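Uncharacterized protein (PDB 4DNH) is of unknown function but has a TIM-barrel fold and probably belongs with dihydrodipicolinate synthase-like enzymes. Local coordinates at residues Ala157-Pro168 with Asp196-Gly204; Arg251-Tyr260 with Ser272-Ile282. All blocks are in the same frame, centred on the assembly; numbering follows the deposited sequence.

Contact 1 (Ala157-Pro168 with Asp196-Gly204)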
loop_
_atom_site.group_PDB
_atom_site.type_symbol
_atom_site.label_atom_id
_atom_site.label_comp_id
_atom_site.label_asym_id
_atom_site.label_seq_id
_atom_site.Cartn_x
_atom_site.Cartn_y
_atom_site.Cartn_z
ATOM N N ALA A 157 1.579 -0.076 -13.043
ATOM C CA ALA A 157 1.785 -1.064 -14.091
ATOM C C ALA A 157 0.452 -1.328 -14.767
ATOM O O ALA A 157 -0.599 -1.117 -14.168
ATOM C CB ALA A 157 2.362 -2.341 -13.513
ATOM N N SER A 158 0.501 -1.773 -16.016
ATOM C CA SER A 158 -0.681 -1.860 -16.857
ATOM C C SER A 158 -1.005 -3.305 -17.284
ATOM O O SER A 158 -0.171 -4.003 -17.886
ATOM C CB SER A 158 -0.504 -0.923 -18.061
ATOM O OG SER A 158 -1.267 -1.304 -19.193
ATOM N N ARG A 159 -2.224 -3.731 -16.944
ATOM C CA ARG A 159 -2.763 -5.065 -17.256
ATOM C C ARG A 159 -2.737 -5.289 -18.787
ATOM O O ARG A 159 -2.265 -6.317 -19.254
ATOM C CB ARG A 159 -4.213 -5.144 -16.725
ATOM C CG ARG A 159 -4.607 -6.243 -15.730
ATOM C CD ARG A 159 -3.868 -6.115 -14.406
ATOM N NE ARG A 159 -4.607 -6.093 -13.116
ATOM C CZ ARG A 159 -5.922 -6.191 -12.873
ATOM N NH1 ARG A 159 -6.326 -6.116 -11.604
ATOM N NH2 ARG A 159 -6.821 -6.361 -13.846
ATOM N N ALA A 160 -3.210 -4.307 -19.563
ATOM C CA ALA A 160 -3.344 -4.443 -21.024
ATOM C C ALA A 160 -1.992 -4.537 -21.735
ATOM O O ALA A 160 -1.860 -5.227 -22.759
ATOM C CB ALA A 160 -4.152 -3.288 -21.597
ATOM N N LEU A 161 -1.003 -3.833 -21.185
ATOM C CA LEU A 161 0.360 -3.849 -21.700
ATOM C C LEU A 161 1.060 -5.192 -21.424
ATOM O O LEU A 161 1.710 -5.743 -22.324
ATOM C CB LEU A 161 1.162 -2.660 -21.159
ATOM C CG LEU A 161 2.618 -2.487 -21.618
ATOM C CD1 LEU A 161 2.758 -2.195 -23.109
ATOM C CD2 LEU A 161 3.299 -1.411 -20.797
ATOM N N ALA A 162 0.892 -5.736 -20.211
ATOM C CA ALA A 162 1.436 -7.073 -19.879
ATOM C C ALA A 162 0.943 -8.194 -20.822
ATOM O O ALA A 162 1.630 -9.192 -21.009
ATOM C CB ALA A 162 1.164 -7.434 -18.425
ATOM N N ALA A 163 -0.244 -8.003 -21.404
ATOM C CA ALA A 163 -0.852 -8.937 -22.353
ATOM C C ALA A 163 -0.583 -8.584 -23.815
ATOM O O ALA A 163 -0.646 -9.447 -24.678
ATOM C CB ALA A 163 -2.351 -9.022 -22.108
ATOM N N ALA A 164 -0.297 -7.321 -24.106
ATOM C CA ALA A 164 -0.051 -6.926 -25.496
ATOM C C ALA A 164 1.433 -6.913 -25.872
ATOM O O ALA A 164 1.782 -7.162 -27.027
ATOM C CB ALA A 164 -0.694 -5.581 -25.799
ATOM N N ALA A 165 2.297 -6.627 -24.900
ATOM C CA ALA A 165 3.735 -6.460 -25.142
ATOM C C ALA A 165 4.379 -7.696 -25.768
ATOM O O ALA A 165 4.253 -8.797 -25.250
ATOM C CB ALA A 165 4.450 -6.091 -23.850
ATOM N N LYS A 166 5.077 -7.508 -26.880
ATOM C CA LYS A 166 5.737 -8.633 -27.553
ATOM C C LYS A 166 7.216 -8.746 -27.170
ATOM O O LYS A 166 7.984 -9.459 -27.810
ATOM C CB LYS A 166 5.508 -8.571 -29.073
ATOM C CG LYS A 166 4.055 -8.851 -29.440
ATOM C CD LYS A 166 3.776 -8.818 -30.931
ATOM C CE LYS A 166 2.343 -9.268 -31.189
ATOM N NZ LYS A 166 2.024 -9.371 -32.636
ATOM N N GLY A 167 7.583 -8.055 -26.092
ATOM C CA GLY A 167 8.947 -8.048 -25.569
ATOM C C GLY A 167 9.283 -6.777 -24.797
ATOM O O GLY A 167 8.400 -5.960 -24.525
ATOM N N PRO A 168 10.571 -6.599 -24.447
ATOM C CA PRO A 168 11.044 -5.415 -23.724
ATOM C C PRO A 168 10.811 -4.088 -24.468
ATOM O O PRO A 168 10.549 -3.065 -23.830
ATOM C CB PRO A 168 12.552 -5.676 -23.568
ATOM C CG PRO A 168 12.712 -7.147 -23.721
ATOM C CD PRO A 168 11.670 -7.546 -24.722
ATOM N N ASP A 196 -0.813 -9.021 -8.280
ATOM C CA ASP A 196 -1.652 -9.011 -9.469
ATOM C C ASP A 196 -1.157 -10.052 -10.461
ATOM O O ASP A 196 -0.149 -9.836 -11.149
ATOM C CB ASP A 196 -1.687 -7.617 -10.115
ATOM C CG ASP A 196 -2.961 -7.370 -10.926
ATOM O OD1 ASP A 196 -3.514 -8.325 -11.531
ATOM O OD2 ASP A 196 -3.414 -6.207 -10.959
ATOM N N PRO A 197 -1.856 -11.199 -10.533
ATOM C CA PRO A 197 -1.431 -12.267 -11.452
ATOM C C PRO A 197 -1.420 -11.804 -12.916
ATOM O O PRO A 197 -0.596 -12.266 -13.689
ATOM C CB PRO A 197 -2.471 -13.377 -11.221
ATOM C CG PRO A 197 -3.032 -13.094 -9.860
ATOM C CD PRO A 197 -3.026 -11.594 -9.725
ATOM N N ALA A 198 -2.294 -10.867 -13.278
ATOM C CA ALA A 198 -2.327 -10.350 -14.655
ATOM C C ALA A 198 -1.139 -9.429 -15.027
ATOM O O ALA A 198 -1.048 -8.949 -16.165
ATOM C CB ALA A 198 -3.671 -9.686 -14.960
ATOM N N LEU A 199 -0.232 -9.195 -14.080
ATOM C CA LEU A 199 0.986 -8.429 -14.354
ATOM C C LEU A 199 2.204 -9.329 -14.550
ATOM O O LEU A 199 3.340 -8.942 -14.286
ATOM C CB LEU A 199 1.230 -7.397 -13.259
ATOM C CG LEU A 199 0.195 -6.287 -13.258
ATOM C CD1 LEU A 199 0.564 -5.248 -12.216
ATOM C CD2 LEU A 199 0.073 -5.666 -14.644
ATOM N N GLU A 200 1.927 -10.530 -15.045
ATOM C CA GLU A 200 2.897 -11.592 -15.251
ATOM C C GLU A 200 3.961 -11.252 -16.311
ATOM O O GLU A 200 3.638 -10.957 -17.472
ATOM C CB GLU A 200 2.149 -12.891 -15.614
ATOM C CG GLU A 200 1.122 -12.762 -16.740
ATOM C CD GLU A 200 0.264 -14.009 -16.943
ATOM O OE1 GLU A 200 0.725 -15.134 -16.635
ATOM O OE2 GLU A 200 -0.883 -13.864 -17.428
ATOM N N GLY A 201 5.227 -11.299 -15.895
ATOM C CA GLY A 201 6.359 -11.002 -16.775
ATOM C C GLY A 201 6.452 -9.550 -17.216
ATOM O O GLY A 201 6.793 -9.274 -18.366
ATOM N N TYR A 202 6.157 -8.623 -16.305
ATOM C CA TYR A 202 6.207 -7.196 -16.618
ATOM C C TYR A 202 7.642 -6.733 -16.948
ATOM O O TYR A 202 8.614 -7.246 -16.373
ATOM C CB TYR A 202 5.592 -6.366 -15.483
ATOM C CG TYR A 202 5.012 -5.049 -15.944
ATOM C CD1 TYR A 202 3.764 -4.994 -16.555
ATOM C CD2 TYR A 202 5.718 -3.856 -15.777
ATOM C CE1 TYR A 202 3.228 -3.787 -16.984
ATOM C CE2 TYR A 202 5.191 -2.643 -16.199
ATOM C CZ TYR A 202 3.945 -2.612 -16.801
ATOM O OH TYR A 202 3.421 -1.415 -17.227
ATOM N N TRP A 203 7.745 -5.775 -17.879
ATOM C CA TRP A 203 8.999 -5.298 -18.507
ATOM C C TRP A 203 9.470 -6.131 -19.676
ATOM O O TRP A 203 10.417 -5.757 -20.370
ATOM C CB TRP A 203 10.126 -5.052 -17.501
ATOM C CG TRP A 203 9.730 -4.102 -16.395
ATOM C CD1 TRP A 203 9.602 -4.388 -15.041
ATOM C CD2 TRP A 203 9.364 -2.680 -16.519
ATOM N NE1 TRP A 203 9.210 -3.273 -14.340
ATOM C CE2 TRP A 203 9.052 -2.217 -15.162
ATOM C CE3 TRP A 203 9.282 -1.780 -17.571
ATOM C CZ2 TRP A 203 8.661 -0.915 -14.899
ATOM C CZ3 TRP A 203 8.892 -0.463 -17.293
ATOM C CH2 TRP A 203 8.586 -0.045 -15.986
ATOM N N GLY A 204 8.810 -7.264 -19.905
ATOM C CA GLY A 204 9.074 -8.097 -21.071
ATOM C C GLY A 204 9.814 -9.401 -20.834
ATOM O O GLY A 204 10.126 -10.113 -21.786
HETATM O O HOH W 1 -2.781 -8.890 -18.255
#

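Contact 2 (Arg251-Tyr260 with Ser272-Ile282). With GOL (glycerol), chain B.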
loop_
_atom_site.group_PDB
_atom_site.type_symbol
_atom_site.label_atom_id
_atom_site.label_comp_id
_atom_site.label_asym_id
_atom_site.label_seq_id
_atom_site.Cartn_x
_atom_site.Cartn_y
_atom_site.Cartn_z
ATOM N N ARG A 251 14.790 8.034 -6.197
ATOM C CA ARG A 251 14.627 7.317 -4.921
ATOM C C ARG A 251 14.139 5.859 -5.059
ATOM O O ARG A 251 13.451 5.507 -6.022
ATOM C CB ARG A 251 13.669 8.064 -4.011
ATOM C CG ARG A 251 14.095 9.452 -3.582
ATOM C CD ARG A 251 12.967 10.052 -2.752
ATOM N NE ARG A 251 13.297 11.346 -2.148
ATOM C CZ ARG A 251 14.120 11.527 -1.111
ATOM N NH1 ARG A 251 14.751 10.499 -0.530
ATOM N NH2 ARG A 251 14.317 12.761 -0.664
HETATM N N MSE A 252 14.503 5.020 -4.088
HETATM C CA MSE A 252 13.975 3.649 -3.989
HETATM C C MSE A 252 12.916 3.640 -2.922
HETATM O O MSE A 252 13.207 3.819 -1.729
HETATM C CB MSE A 252 15.091 2.660 -3.649
HETATM C CG MSE A 252 14.632 1.232 -3.323
HETATM SE SE MSE A 252 13.661 0.340 -4.802
HETATM C CE MSE A 252 15.191 -0.237 -5.902
ATOM N N TYR A 253 11.665 3.466 -3.332
ATOM C CA TYR A 253 10.592 3.343 -2.357
ATOM C C TYR A 253 10.338 1.862 -2.130
ATOM O O TYR A 253 9.979 1.140 -3.071
ATOM C CB TYR A 253 9.319 4.046 -2.832
ATOM C CG TYR A 253 9.390 5.575 -2.841
ATOM C CD1 TYR A 253 9.225 6.310 -1.664
ATOM C CD2 TYR A 253 9.591 6.281 -4.037
ATOM C CE1 TYR A 253 9.277 7.690 -1.671
ATOM C CE2 TYR A 253 9.642 7.663 -4.052
ATOM C CZ TYR A 253 9.486 8.364 -2.866
ATOM O OH TYR A 253 9.545 9.740 -2.864
ATOM N N THR A 254 10.530 1.399 -0.897
ATOM C CA THR A 254 10.269 -0.002 -0.605
ATOM C C THR A 254 8.765 -0.339 -0.621
ATOM O O THR A 254 7.936 0.433 -0.158
ATOM C CB THR A 254 10.999 -0.528 0.657
ATOM O OG1 THR A 254 11.004 -1.958 0.603
ATOM C CG2 THR A 254 10.343 -0.083 1.959
ATOM N N GLY A 255 8.437 -1.477 -1.213
ATOM C CA GLY A 255 7.066 -1.921 -1.337
ATOM C C GLY A 255 7.019 -3.265 -0.676
ATOM O O GLY A 255 5.997 -3.938 -0.681
ATOM N N ASP A 256 8.152 -3.621 -0.085
ATOM C CA ASP A 256 8.365 -4.908 0.542
ATOM C C ASP A 256 7.836 -4.889 1.973
ATOM O O ASP A 256 8.544 -4.491 2.907
ATOM C CB ASP A 256 9.863 -5.230 0.506
ATOM C CG ASP A 256 10.171 -6.677 0.810
ATOM O OD1 ASP A 256 9.530 -7.240 1.715
ATOM O OD2 ASP A 256 11.084 -7.243 0.155
ATOM N N ASP A 257 6.593 -5.334 2.141
ATOM C CA ASP A 257 5.972 -5.419 3.471
ATOM C C ASP A 257 6.489 -6.580 4.340
ATOM O O ASP A 257 6.061 -6.734 5.488
ATOM C CB ASP A 257 4.443 -5.496 3.344
ATOM C CG ASP A 257 3.842 -4.311 2.566
ATOM O OD1 ASP A 257 3.634 -3.232 3.167
ATOM O OD2 ASP A 257 3.554 -4.475 1.358
ATOM N N PHE A 258 7.403 -7.393 3.805
ATOM C CA PHE A 258 8.044 -8.459 4.589
ATOM C C PHE A 258 9.350 -8.005 5.231
ATOM O O PHE A 258 9.761 -8.542 6.263
ATOM C CB PHE A 258 8.332 -9.666 3.705
ATOM C CG PHE A 258 7.265 -10.709 3.730
ATOM C CD1 PHE A 258 6.030 -10.475 3.134
ATOM C CD2 PHE A 258 7.505 -11.947 4.324
ATOM C CE1 PHE A 258 5.042 -11.441 3.150
ATOM C CE2 PHE A 258 6.522 -12.926 4.340
ATOM C CZ PHE A 258 5.289 -12.668 3.752
ATOM N N ASN A 259 9.979 -6.998 4.623
ATOM C CA ASN A 259 11.368 -6.625 4.901
ATOM C C ASN A 259 11.668 -5.142 5.092
ATOM O O ASN A 259 12.840 -4.747 5.148
ATOM C CB ASN A 259 12.219 -7.161 3.774
ATOM C CG ASN A 259 12.230 -8.665 3.759
ATOM O OD1 ASN A 259 12.578 -9.288 4.758
ATOM N ND2 ASN A 259 11.800 -9.259 2.650
ATOM N N TYR A 260 10.610 -4.340 5.210
ATOM C CA TYR A 260 10.690 -2.883 5.335
ATOM C C TYR A 260 11.653 -2.329 6.402
ATOM O O TYR A 260 12.386 -1.371 6.136
ATOM C CB TYR A 260 9.286 -2.293 5.522
ATOM C CG TYR A 260 8.500 -2.848 6.697
ATOM C CD1 TYR A 260 7.797 -4.053 6.594
ATOM C CD2 TYR A 260 8.438 -2.151 7.909
ATOM C CE1 TYR A 260 7.077 -4.557 7.672
ATOM C CE2 TYR A 260 7.723 -2.644 8.993
ATOM C CZ TYR A 260 7.042 -3.850 8.875
ATOM O OH TYR A 260 6.325 -4.340 9.962
ATOM N N SER A 272 16.622 2.539 1.717
ATOM C CA SER A 272 15.467 2.890 0.893
ATOM C C SER A 272 14.406 3.664 1.662
ATOM O O SER A 272 14.321 3.579 2.893
ATOM C CB SER A 272 14.868 1.694 0.123
ATOM O OG SER A 272 14.982 0.470 0.812
ATOM N N ASP A 273 13.628 4.444 0.910
ATOM C CA ASP A 273 12.456 5.139 1.419
ATOM C C ASP A 273 11.257 4.174 1.464
ATOM O O ASP A 273 11.447 2.960 1.423
ATOM C CB ASP A 273 12.193 6.386 0.571
ATOM C CG ASP A 273 13.244 7.473 0.795
ATOM O OD1 ASP A 273 13.329 7.985 1.935
ATOM O OD2 ASP A 273 13.980 7.813 -0.164
ATOM N N ALA A 274 10.036 4.685 1.568
ATOM C CA ALA A 274 8.907 3.807 1.859
ATOM C C ALA A 274 7.597 4.215 1.217
ATOM O O ALA A 274 7.209 5.372 1.244
ATOM C CB ALA A 274 8.722 3.664 3.360
ATOM N N LEU A 275 6.925 3.235 0.638
ATOM C CA LEU A 275 5.584 3.395 0.107
ATOM C C LEU A 275 4.931 2.027 0.318
ATOM O O LEU A 275 5.018 1.115 -0.523
ATOM C CB LEU A 275 5.645 3.801 -1.364
ATOM C CG LEU A 275 4.405 4.419 -2.008
ATOM C CD1 LEU A 275 4.802 4.889 -3.399
ATOM C CD2 LEU A 275 3.246 3.421 -2.072
ATOM N N LEU A 276 4.290 1.903 1.473
ATOM C CA LEU A 276 3.905 0.612 2.019
ATOM C C LEU A 276 2.444 0.555 2.428
ATOM O O LEU A 276 1.934 1.469 3.087
ATOM C CB LEU A 276 4.761 0.316 3.256
ATOM C CG LEU A 276 6.228 -0.029 3.025
ATOM C CD1 LEU A 276 7.016 0.174 4.311
ATOM C CD2 LEU A 276 6.366 -1.457 2.528
ATOM N N GLY A 277 1.779 -0.541 2.065
ATOM C CA GLY A 277 0.454 -0.849 2.598
ATOM C C GLY A 277 0.503 -1.165 4.091
ATOM O O GLY A 277 -0.464 -0.915 4.796
ATOM N N ILE A 278 1.624 -1.698 4.586
ATOM C CA ILE A 278 1.728 -1.981 6.022
ATOM C C ILE A 278 1.744 -0.689 6.865
ATOM O O ILE A 278 1.265 -0.675 7.997
ATOM C CB ILE A 278 2.899 -2.954 6.380
ATOM C CG1 ILE A 278 2.921 -3.297 7.880
ATOM C CG2 ILE A 278 4.254 -2.383 5.979
ATOM C CD1 ILE A 278 1.756 -4.134 8.356
ATOM N N PHE A 279 2.271 0.395 6.306
ATOM C CA PHE A 279 2.319 1.666 7.024
ATOM C C PHE A 279 0.941 2.248 7.300
ATOM O O PHE A 279 0.765 3.045 8.215
ATOM C CB PHE A 279 3.216 2.655 6.299
ATOM C CG PHE A 279 4.665 2.511 6.662
ATOM C CD1 PHE A 279 5.094 1.430 7.430
ATOM C CD2 PHE A 279 5.595 3.426 6.217
ATOM C CE1 PHE A 279 6.413 1.285 7.770
ATOM C CE2 PHE A 279 6.924 3.289 6.551
ATOM C CZ PHE A 279 7.338 2.216 7.332
ATOM N N ASP A 280 -0.031 1.831 6.502
ATOM C CA ASP A 280 -1.416 2.114 6.764
ATOM C C ASP A 280 -1.812 1.432 8.098
ATOM O O ASP A 280 -2.185 2.116 9.065
ATOM C CB ASP A 280 -2.252 1.627 5.567
ATOM C CG ASP A 280 -3.745 1.535 5.868
ATOM O OD1 ASP A 280 -4.138 1.251 7.027
ATOM O OD2 ASP A 280 -4.532 1.728 4.918
ATOM N N ALA A 281 -1.691 0.101 8.152
ATOM C CA ALA A 281 -2.096 -0.687 9.325
ATOM C C ALA A 281 -1.331 -0.404 10.631
ATOM O O ALA A 281 -1.891 -0.564 11.729
ATOM C CB ALA A 281 -2.050 -2.172 8.999
ATOM N N ILE A 282 -0.069 0.008 10.529
ATOM C CA ILE A 282 0.720 0.326 11.729
ATOM C C ILE A 282 1.161 1.799 11.781
ATOM O O ILE A 282 2.175 2.148 12.421
ATOM C CB ILE A 282 1.953 -0.606 11.870
ATOM C CG1 ILE A 282 2.962 -0.333 10.750
ATOM C CG2 ILE A 282 1.530 -2.074 11.908
ATOM C CD1 ILE A 282 4.224 -1.165 10.831
HETATM C C1 GOL B . 1.627 -3.868 -2.882
HETATM O O1 GOL B . 1.801 -2.676 -3.650
HETATM C C2 GOL B . 2.403 -3.729 -1.581
HETATM O O2 GOL B . 3.785 -3.429 -1.865
HETATM C C3 GOL B . 1.765 -2.641 -0.725
HETATM O O3 GOL B . 2.681 -2.252 0.308
#

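Contact 1 (Ala157-Pro168 with Asp196-Gly204)
A157 sets its methyl over one face of the Y202 ring, offset toward the rim, a CH-pi contact with CB 3.9 Å from the ring centroid of Y202 and 19° off the ring normal. Alanine suits the place: its CB also touches CD1 of L199 at 3.7 Å, and a bulkier group would probably be crowded. At the edge of the Y202 ring S158 O lies in the ring plane, and A162 CB is 4.0 Å from CD1 of Y202. With CG anti to its backbone N (chi1 -153°), Y202 reaches in under the helix start, where its OH accepts from S158 N at 3.2 Å. That hydroxyl is also hydrogen-bonded to Y175 OH of helix 168-181, so a buried polar atom has two partners. S158 is the N-cap of helix 159-164: its OG accepts from L161 N. L161 brings CD2 to 3.6 Å from Y202 OH, the two side chains crossing at about a right angle. Helix 159-164 follows strand 153-155 and the 196-204 loop follows strand 186-191, so the contact joins the connections beyond two neighbouring strands of the TIM barrel.

One residue on from S158, R159 reaches D196 in a salt bridge. NE and, weakly, NH1 both address OD2, with the guanidinium and carboxylate planes 78° apart, so this is no coplanar two-pronged pair; the modelled 2.5 Å from NE to OD2 is doubtfully short. NH1 also donates to G88 O. A198 packs its CB against R159 CD at 3.6 Å, and one water donates to both R159 O and A198 O. Apolar packing round the Y202 ring thus encloses a satisfied hydroxyl, with the salt bridge and water toward the partly exposed side.

Contact 2 (Arg251-Tyr260 with Ser272-Ile282)
D257 and G277 both grip O3 of the glycerol, which probably comes from the crystallisation liquor: O3 donates to D257 OD2 at 2.6 Å, and G277 N donates to O3, also at 2.6 Å and almost straight (173°). The other carboxylate oxygen, D257 OD1, takes I278 N at 2.9 Å from above the carboxylate plane. CG of D257 lies beside its own backbone N (chi1 -57°), which turns the acid across to the 272-282 segment. Replacing D257 by an alanine would probably leave I278 N without this acceptor and the glycerol hydroxyl held by one bond fewer.

Strands 251-254 and 273-276 are the seventh and eighth of the parallel TIM barrel, joined through helix 260-265 as a beta-alpha-beta unit. Between them D273 N donates to M252 O, T254 N to D273 O, and L275 N to T254 O. At the strand starts, R251 NH1 forms a salt bridge with D273 OD2 at 2.8 Å, met on the syn side with the two planes 74° apart, while D273 OD1 accepts from V36 N, next to the first strand. Past the strand ends, I278 CG2 sits over one face of the Y260 ring, 4.1 Å from its centroid; Y260 CB rests on L276 CD1 at 3.6 Å.

In the fold
Both contacts belong to the same eight-stranded barrel, at different parts of its rim. In contact 1 the partners come after the fourth and fifth strands, 153-155 and 186-191; contact 2 pairs the seventh and eighth strands and the loops beyond them. Their centres lie 23 Å apart and their nearest atoms about 11 Å, so they do not touch. The glycerol lies at the C-terminal end of the barrel strands, where TIM-barrel enzymes carry their active sites, so it may occupy a substrate pocket here too; K230 and S232 also hydrogen-bond to it. Contact 2 binds it directly, whereas the closest approach of contact 1 is D196 N, 7.9 Å from glycerol C1.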